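Local coordinates for beta2-microglobulin (Anolis carolinensis, PDB 7CPO), which probably serves as the light chain of MHC class I, pairing non-covalently with the heavy chain and supporting peptide display, at residues Cys25-Glu28 / Lys34-Ile37. Sequence-based numbering, arbitrary orientation.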
loop_
_atom_site.group_PDB
_atom_site.type_symbol
_atom_site.label_atom_id
_atom_site.label_comp_id
_atom_site.label_asym_id
_atom_site.label_seq_id
_atom_site.Cartn_x
_atom_site.Cartn_y
_atom_site.Cartn_z
ATOM N N CYS B 25 -8.727 -9.087 5.381
ATOM C CA CYS B 25 -8.182 -9.800 4.236
ATOM C C CYS B 25 -7.424 -8.807 3.359
ATOM O O CYS B 25 -7.962 -7.760 2.979
ATOM C CB CYS B 25 -9.282 -10.516 3.450
ATOM S SG CYS B 25 -8.643 -11.410 1.998
ATOM N N TYR B 26 -6.173 -9.131 3.043
ATOM C CA TYR B 26 -5.260 -8.197 2.395
ATOM C C TYR B 26 -4.627 -8.857 1.180
ATOM O O TYR B 26 -4.094 -9.966 1.274
ATOM C CB TYR B 26 -4.188 -7.729 3.375
ATOM C CG TYR B 26 -3.186 -6.785 2.775
ATOM C CD1 TYR B 26 -3.557 -5.511 2.361
ATOM C CD2 TYR B 26 -1.859 -7.164 2.620
ATOM C CE1 TYR B 26 -2.627 -4.643 1.811
ATOM C CE2 TYR B 26 -0.934 -6.310 2.068
ATOM C CZ TYR B 26 -1.322 -5.050 1.662
ATOM O OH TYR B 26 -0.397 -4.195 1.111
ATOM N N ALA B 27 -4.704 -8.180 0.045
ATOM C CA ALA B 27 -4.173 -8.665 -1.214
ATOM C C ALA B 27 -3.183 -7.648 -1.747
ATOM O O ALA B 27 -3.406 -6.441 -1.644
ATOM C CB ALA B 27 -5.275 -8.891 -2.246
ATOM N N GLU B 28 -2.094 -8.137 -2.321
ATOM C CA GLU B 28 -1.069 -7.257 -2.844
ATOM C C GLU B 28 -0.369 -7.972 -3.988
ATOM O O GLU B 28 -0.585 -9.161 -4.226
ATOM C CB GLU B 28 -0.090 -6.827 -1.738
ATOM C CG GLU B 28 0.861 -7.908 -1.227
ATOM C CD GLU B 28 2.003 -7.317 -0.407
ATOM O OE1 GLU B 28 1.888 -6.144 -0.008
ATOM O OE2 GLU B 28 3.010 -8.010 -0.150
ATOM N N LYS B 34 -8.549 -4.773 -10.996
ATOM C CA LYS B 34 -9.855 -5.356 -10.740
ATOM C C LYS B 34 -9.711 -6.626 -9.913
ATOM O O LYS B 34 -9.049 -7.585 -10.329
ATOM C CB LYS B 34 -10.565 -5.643 -12.061
ATOM C CG LYS B 34 -11.786 -6.530 -11.923
ATOM C CD LYS B 34 -12.725 -6.410 -13.121
ATOM C CE LYS B 34 -12.051 -6.612 -14.471
ATOM N NZ LYS B 34 -13.089 -6.815 -15.530
ATOM N N ILE B 35 -10.317 -6.624 -8.730
ATOM C CA ILE B 35 -10.229 -7.761 -7.826
ATOM C C ILE B 35 -11.452 -7.727 -6.921
ATOM O O ILE B 35 -11.932 -6.656 -6.537
ATOM C CB ILE B 35 -8.907 -7.738 -7.022
ATOM C CG1 ILE B 35 -8.586 -9.121 -6.436
ATOM C CG2 ILE B 35 -8.954 -6.672 -5.932
ATOM C CD1 ILE B 35 -7.199 -9.213 -5.766
ATOM N N ASN B 36 -11.967 -8.907 -6.596
ATOM C CA ASN B 36 -13.105 -9.007 -5.701
ATOM C C ASN B 36 -12.710 -9.836 -4.490
ATOM O O ASN B 36 -12.213 -10.958 -4.629
ATOM C CB ASN B 36 -14.322 -9.599 -6.406
ATOM C CG ASN B 36 -15.552 -9.559 -5.528
ATOM O OD1 ASN B 36 -16.124 -8.491 -5.298
ATOM N ND2 ASN B 36 -15.962 -10.719 -5.015
ATOM N N ILE B 37 -12.933 -9.271 -3.306
ATOM C CA ILE B 37 -12.490 -9.832 -2.041
ATOM C C ILE B 37 -13.693 -9.856 -1.118
ATOM O O ILE B 37 -14.251 -8.801 -0.801
ATOM C CB ILE B 37 -11.352 -9.010 -1.425
ATOM C CG1 ILE B 37 -10.128 -9.068 -2.336
ATOM C CG2 ILE B 37 -11.034 -9.517 -0.039
ATOM C CD1 ILE B 37 -9.262 -7.854 -2.278
#
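Cys25 and Ala27 meet Ile35 and Ile37 through sulfur and aliphatic carbon alone, so no flat group lies in the interface. The one ring nearby, Tyr26, leaves the opposite face of its strand; CB of Tyr26, its nearest side-chain atom, stays 7.6 Å from CD1 of Ile37, and the side chain packs instead against Leu65 and Tyr10 of its own chain and against Ser236 of the MHC class I antigen chain.

Ile37 reaches the other segment with two branches. Its CG2 lies anti to the backbone N and comes to Cys25, with SG of Cys25 at 3.7 Å from CG2 of Ile37, while the CB of that cysteine stands 4.0 Å from the same methyl. The other branch, CG1, is anti to the carbonyl carbon (chi1 -64°) and takes CD1 of Ile37 to 4.1 Å from CB of Ala27. That alanine methyl has a second neighbour, CD1 of Ile35, at 4.0 Å; CD1 of Ile35 and CD1 of Ile37 lie 4.3 Å apart and subtend about 63° at it, so they approach from two distinct directions.

The nearest CA atoms, those of Cys25 and Ile37, are 7.6 Å apart, and the segments share no hydrogen bond: each is held within its own sheet, Cys25 and Ala27 by backbone bonds to Val66 and Arg64, Asn36 by those to Glu83. SG of Cys25 forms a disulfide with SG of Cys80 on strand 78-83, against which Ile37 also packs. Face-to-face packing of two antiparallel sheets around their bridging disulfide is the core of the immunoglobulin C1-set beta sandwich.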